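ABC transporter sugar binding protein (Xanthomonas axonopodis pv. citri, PDB 3UOR) probably binds maltose or a related sugar in the periplasm and hands it to the membrane-bound part of an ABC transporter. Local coordinates at residues Pro163-Met169 with Pro290-Leu295; Phe200-Asp206 with Gly220-Ala226. All blocks are in the same frame, centred on the assembly; numbering follows the deposited sequence.

How the contacts relate
Contacts 1 and 2 lie side by side on one flank of the chain, their centres about 14 Å apart. Contact 2 joins two helices that follow each other closely in sequence, while contact 1 brings in the far more distant 290-295 loop, so that contact 2 falls within the span contact 1 closes. Q203 couples them: its OE1 lies 2.8 Å from W166 NE1 and its NE2 lies 2.9 Å from P290 O, both probable hydrogen bonds. F200 meets the W166 ring nearly at a right angle, and Q204 also touches W166. Their centres lie about 20 Å (contact 1) and 18 Å (contact 2) from the centre of the chain, and both look like structural packing.

Contact 1. Residues Pro163-Met169 with Pro290-Leu295; sequences PKTWAEM and PGPNGL
W166 and P292 lie side by side, the proline over one face of the indole. P292 CD sits 3.8 Å from the centroid of the five-membered ring of W166, a CH-pi contact that suits proline's compact, rigid ring. At the indole edge W166 NE1 gives P290 O a weak bond; Q203 is the stronger partner of that N-H. P290 CG packs against M169 SD at 3.8 Å, beside L147 of strand 134-150. The backbones join in a single bridge: G291 N donates to K164 O at 3.1 Å, and W166 N to G291 O at 2.7 Å. Glycines suit this loop: a CB on G291 would run into G294 O, and one on G294 would jam against the preceding carbonyl. T165 and E168 form a capping box: E168 N donates to T165 OG1 at 2.9 Å, placed by chi1 75°, and T165 N donates back to E168 OE1, which K164 N also grips. The outer side is looser; there K164 crosses L295, K164 CB to L295 CD2 3.6 Å. The first-turn N-H groups of W166, A167 and E168 thus meet G291 O, a water bound to P292 O, and T165 OG1, so loop and cap together satisfy the helix start.

Contact 2. Residues Phe200-Asp206 with Gly220-Ala226; sequences FALQQDD and GAGFRKA
D206 OD2 accepts from G222 N at 3.2 Å, on the syn side of the carboxylate, and a water that takes the N-H of F223 also lies within bonding distance, 3.1 Å from OD2. G220, at the N-cap of helix 221-235, has no side chain to cap with; D206 from the neighbouring loop accepts from G222 N instead. D206 gets there with CG set between its backbone N and carbonyl carbon (chi1 66°), which turns the carboxylate onto the helix start. D206 OD1 lies 3.2 Å from G222 CA, an approach that the lack of a side chain on G222 permits. Q204 CG likewise rests on this glycine, 3.4 Å from G222 O. Beyond it the Q204 chain bends at chi2 (-49°), bringing NE2 back in a nearly straight bond to F200 O, 2.9 Å away within the same segment. Its OE1 then faces K225 CD, the two side chains crossing at about a right angle. Deeper in, small residues bring the helices close: A226 CB is 3.5 Å from A201 CA, and A201 CB touches the edge of the F223 ring. An anionic carboxylate at a helix N-terminus would probably be stabilised by the helix dipole.

Contact 1. Residues Pro163-Met169 with Pro290-Leu295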
loop_
_atom_site.group_PDB
_atom_site.type_symbol
_atom_site.label_atom_id
_atom_site.label_comp_id
_atom_site.label_asym_id
_atom_site.label_seq_id
_atom_site.Cartn_x
_atom_site.Cartn_y
_atom_site.Cartn_z
ATOM N N PRO A 163 -11.936 11.689 13.857
ATOM C CA PRO A 163 -10.799 11.765 14.792
ATOM C C PRO A 163 -9.481 11.889 14.044
ATOM O O PRO A 163 -9.392 11.350 12.937
ATOM C CB PRO A 163 -10.833 10.404 15.501
ATOM C CG PRO A 163 -11.546 9.484 14.511
ATOM C CD PRO A 163 -12.596 10.372 13.882
ATOM N N LYS A 164 -8.489 12.572 14.621
ATOM C CA LYS A 164 -7.182 12.678 13.974
ATOM C C LYS A 164 -6.077 12.107 14.835
ATOM O O LYS A 164 -4.997 11.793 14.327
ATOM C CB LYS A 164 -6.839 14.132 13.625
ATOM C CG LYS A 164 -7.812 14.790 12.659
ATOM C CD LYS A 164 -7.331 16.191 12.268
ATOM C CE LYS A 164 -8.254 16.801 11.225
ATOM N NZ LYS A 164 -7.580 17.907 10.484
ATOM N N THR A 165 -6.329 12.001 16.140
ATOM C CA THR A 165 -5.377 11.363 17.025
ATOM C C THR A 165 -5.902 9.997 17.462
ATOM O O THR A 165 -7.106 9.746 17.467
ATOM C CB THR A 165 -5.134 12.190 18.276
ATOM O OG1 THR A 165 -6.268 12.054 19.138
ATOM C CG2 THR A 165 -4.948 13.670 17.911
ATOM N N TRP A 166 -4.987 9.122 17.851
ATOM C CA TRP A 166 -5.359 7.859 18.468
ATOM C C TRP A 166 -6.379 8.023 19.591
ATOM O O TRP A 166 -7.418 7.352 19.586
ATOM C CB TRP A 166 -4.118 7.146 18.980
ATOM C CG TRP A 166 -3.331 6.436 17.875
ATOM C CD1 TRP A 166 -3.472 6.600 16.520
ATOM C CD2 TRP A 166 -2.277 5.483 18.055
ATOM N NE1 TRP A 166 -2.571 5.804 15.851
ATOM C CE2 TRP A 166 -1.830 5.103 16.770
ATOM C CE3 TRP A 166 -1.669 4.907 19.186
ATOM C CZ2 TRP A 166 -0.806 4.158 16.578
ATOM C CZ3 TRP A 166 -0.652 3.973 18.998
ATOM C CH2 TRP A 166 -0.234 3.607 17.705
ATOM N N ALA A 167 -6.102 8.910 20.550
ATOM C CA ALA A 167 -7.021 9.075 21.687
ATOM C C ALA A 167 -8.407 9.540 21.243
ATOM O O ALA A 167 -9.421 9.041 21.733
ATOM C CB ALA A 167 -6.455 10.029 22.730
ATOM N N GLU A 168 -8.453 10.501 20.320
ATOM C CA GLU A 168 -9.729 10.932 19.748
ATOM C C GLU A 168 -10.430 9.741 19.069
ATOM O O GLU A 168 -11.643 9.578 19.155
ATOM C CB GLU A 168 -9.512 12.059 18.729
ATOM C CG GLU A 168 -8.956 13.346 19.334
ATOM C CD GLU A 168 -8.519 14.366 18.293
ATOM O OE1 GLU A 168 -8.548 14.051 17.069
ATOM O OE2 GLU A 168 -8.153 15.490 18.708
ATOM N N MET A 169 -9.657 8.913 18.381
ATOM C CA MET A 169 -10.238 7.772 17.698
ATOM C C MET A 169 -10.886 6.822 18.717
ATOM O O MET A 169 -12.004 6.317 18.504
ATOM C CB MET A 169 -9.185 7.034 16.867
ATOM C CG MET A 169 -9.815 6.064 15.872
ATOM S SD MET A 169 -8.596 5.099 14.987
ATOM C CE MET A 169 -9.698 3.991 14.120
ATOM N N PRO A 290 -5.933 8.249 11.692
ATOM C CA PRO A 290 -5.422 8.969 12.866
ATOM C C PRO A 290 -4.056 8.441 13.288
ATOM O O PRO A 290 -3.765 7.263 13.089
ATOM C CB PRO A 290 -6.459 8.648 13.943
ATOM C CG PRO A 290 -7.720 8.361 13.160
ATOM C CD PRO A 290 -7.273 7.675 11.925
ATOM N N GLY A 291 -3.218 9.306 13.842
ATOM C CA GLY A 291 -1.936 8.887 14.388
ATOM C C GLY A 291 -1.857 9.252 15.866
ATOM O O GLY A 291 -2.786 9.863 16.406
ATOM N N PRO A 292 -0.751 8.884 16.534
ATOM C CA PRO A 292 -0.594 9.140 17.973
ATOM C C PRO A 292 -0.793 10.610 18.385
ATOM O O PRO A 292 -1.422 10.882 19.422
ATOM C CB PRO A 292 0.846 8.702 18.243
ATOM C CG PRO A 292 1.104 7.626 17.208
ATOM C CD PRO A 292 0.308 7.999 15.997
ATOM N N ASN A 293 -0.266 11.530 17.580
ATOM C CA ASN A 293 -0.270 12.957 17.896
ATOM C C ASN A 293 -1.011 13.807 16.887
ATOM O O ASN A 293 -1.017 15.025 16.986
ATOM C CB ASN A 293 1.160 13.458 17.986
ATOM C CG ASN A 293 1.952 12.693 18.998
ATOM O OD1 ASN A 293 1.550 12.586 20.154
ATOM N ND2 ASN A 293 3.063 12.118 18.568
ATOM N N GLY A 294 -1.637 13.153 15.919
ATOM C CA GLY A 294 -2.298 13.848 14.830
ATOM C C GLY A 294 -2.357 12.898 13.661
ATOM O O GLY A 294 -1.973 11.726 13.787
ATOM N N LEU A 295 -2.852 13.384 12.533
ATOM C CA LEU A 295 -2.942 12.556 11.347
ATOM C C LEU A 295 -1.573 11.952 11.099
ATOM O O LEU A 295 -0.570 12.662 11.095
ATOM C CB LEU A 295 -3.395 13.395 10.159
ATOM C CG LEU A 295 -4.848 13.837 10.278
ATOM C CD1 LEU A 295 -5.309 14.498 8.980
ATOM C CD2 LEU A 295 -5.671 12.603 10.562
HETATM O O HOH W 1 -3.514 10.032 20.880
#

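Contact 2. Residues Phe200-Asp206 with Gly220-Ala226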
loop_
_atom_site.group_PDB
_atom_site.type_symbol
_atom_site.label_atom_id
_atom_site.label_comp_id
_atom_site.label_asym_id
_atom_site.label_seq_id
_atom_site.Cartn_x
_atom_site.Cartn_y
_atom_site.Cartn_z
ATOM N N PHE A 200 -0.394 1.220 11.693
ATOM C CA PHE A 200 -0.203 1.819 13.015
ATOM C C PHE A 200 1.240 1.713 13.497
ATOM O O PHE A 200 1.702 2.569 14.247
ATOM C CB PHE A 200 -1.184 1.219 14.046
ATOM C CG PHE A 200 -2.612 1.531 13.745
ATOM C CD1 PHE A 200 -3.014 2.857 13.542
ATOM C CD2 PHE A 200 -3.551 0.523 13.613
ATOM C CE1 PHE A 200 -4.328 3.170 13.246
ATOM C CE2 PHE A 200 -4.887 0.835 13.312
ATOM C CZ PHE A 200 -5.269 2.166 13.131
ATOM N N ALA A 201 1.944 0.659 13.081
ATOM C CA ALA A 201 3.350 0.486 13.465
ATOM C C ALA A 201 4.249 1.453 12.703
ATOM O O ALA A 201 5.237 1.974 13.250
ATOM C CB ALA A 201 3.796 -0.960 13.228
ATOM N N LEU A 202 3.904 1.703 11.439
ATOM C CA LEU A 202 4.616 2.710 10.648
ATOM C C LEU A 202 4.462 4.131 11.198
ATOM O O LEU A 202 5.242 4.994 10.846
ATOM C CB LEU A 202 4.176 2.682 9.186
ATOM C CG LEU A 202 4.596 1.435 8.441
ATOM C CD1 LEU A 202 3.959 1.421 7.048
ATOM C CD2 LEU A 202 6.080 1.434 8.363
ATOM N N GLN A 203 3.459 4.381 12.045
ATOM C CA GLN A 203 3.297 5.724 12.629
ATOM C C GLN A 203 4.246 6.009 13.801
ATOM O O GLN A 203 4.145 7.057 14.420
ATOM C CB GLN A 203 1.846 5.970 13.071
ATOM C CG GLN A 203 0.837 5.847 11.937
ATOM C CD GLN A 203 -0.562 5.984 12.430
ATOM O OE1 GLN A 203 -0.843 5.742 13.611
ATOM N NE2 GLN A 203 -1.463 6.380 11.542
ATOM N N GLN A 204 5.163 5.089 14.097
ATOM C CA GLN A 204 6.040 5.235 15.262
ATOM C C GLN A 204 7.397 5.723 14.797
ATOM O O GLN A 204 7.749 5.532 13.652
ATOM C CB GLN A 204 6.201 3.890 15.993
ATOM C CG GLN A 204 4.864 3.180 16.347
ATOM C CD GLN A 204 3.861 4.115 17.025
ATOM O OE1 GLN A 204 4.197 4.806 17.988
ATOM N NE2 GLN A 204 2.623 4.143 16.513
ATOM N N ASP A 205 8.178 6.298 15.703
ATOM C CA ASP A 205 9.464 6.887 15.349
ATOM C C ASP A 205 10.542 5.868 15.102
ATOM O O ASP A 205 11.537 6.161 14.436
ATOM C CB ASP A 205 9.944 7.810 16.460
ATOM C CG ASP A 205 9.204 9.117 16.473
ATOM O OD1 ASP A 205 8.799 9.560 15.374
ATOM O OD2 ASP A 205 9.021 9.689 17.571
ATOM N N ASP A 206 10.378 4.678 15.659
ATOM C CA ASP A 206 11.423 3.685 15.471
ATOM C C ASP A 206 11.100 2.753 14.305
ATOM O O ASP A 206 9.999 2.766 13.765
ATOM C CB ASP A 206 11.811 2.959 16.784
ATOM C CG ASP A 206 10.691 2.105 17.353
ATOM O OD1 ASP A 206 9.565 2.181 16.819
ATOM O OD2 ASP A 206 10.946 1.351 18.331
ATOM N N GLY A 220 10.762 -3.549 20.201
ATOM C CA GLY A 220 10.965 -2.115 20.401
ATOM C C GLY A 220 9.711 -1.414 20.889
ATOM O O GLY A 220 8.604 -1.959 20.771
ATOM N N ALA A 221 9.878 -0.208 21.436
ATOM C CA ALA A 221 8.744 0.568 21.957
ATOM C C ALA A 221 7.639 0.811 20.932
ATOM O O ALA A 221 6.455 0.746 21.252
ATOM C CB ALA A 221 9.223 1.909 22.555
ATOM N N GLY A 222 8.026 1.094 19.695
ATOM C CA GLY A 222 7.049 1.459 18.688
ATOM C C GLY A 222 6.104 0.319 18.389
ATOM O O GLY A 222 4.872 0.482 18.435
ATOM N N PHE A 223 6.654 -0.849 18.078
ATOM C CA PHE A 223 5.751 -1.961 17.789
ATOM C C PHE A 223 4.866 -2.318 18.989
ATOM O O PHE A 223 3.660 -2.580 18.827
ATOM C CB PHE A 223 6.434 -3.201 17.224
ATOM C CG PHE A 223 5.441 -4.241 16.785
ATOM C CD1 PHE A 223 4.672 -4.032 15.647
ATOM C CD2 PHE A 223 5.207 -5.374 17.546
ATOM C CE1 PHE A 223 3.719 -4.955 15.248
ATOM C CE2 PHE A 223 4.257 -6.321 17.148
ATOM C CZ PHE A 223 3.501 -6.104 16.011
ATOM N N ARG A 224 5.439 -2.279 20.191
ATOM C CA ARG A 224 4.645 -2.529 21.392
ATOM C C ARG A 224 3.489 -1.545 21.527
ATOM O O ARG A 224 2.404 -1.915 21.989
ATOM C CB ARG A 224 5.511 -2.476 22.647
ATOM C CG ARG A 224 6.491 -3.638 22.766
ATOM C CD ARG A 224 7.317 -3.441 24.023
ATOM N NE ARG A 224 8.382 -4.429 24.223
ATOM C CZ ARG A 224 8.244 -5.529 24.957
ATOM N NH1 ARG A 224 7.078 -5.810 25.520
ATOM N NH2 ARG A 224 9.266 -6.340 25.127
ATOM N N LYS A 225 3.715 -0.290 21.143
ATOM C CA LYS A 225 2.664 0.735 21.261
ATOM C C LYS A 225 1.578 0.428 20.205
ATOM O O LYS A 225 0.380 0.444 20.491
ATOM C CB LYS A 225 3.256 2.139 21.071
ATOM C CG LYS A 225 2.383 3.304 21.535
ATOM C CD LYS A 225 2.955 4.642 21.016
ATOM C CE LYS A 225 2.439 5.885 21.756
ATOM N NZ LYS A 225 0.989 6.159 21.603
ATOM N N ALA A 226 2.013 0.085 18.999
ATOM C CA ALA A 226 1.093 -0.240 17.904
ATOM C C ALA A 226 0.278 -1.504 18.186
ATOM O O ALA A 226 -0.954 -1.546 18.001
ATOM C CB ALA A 226 1.884 -0.384 16.572
HETATM O O HOH W 2 9.312 -1.086 17.265
#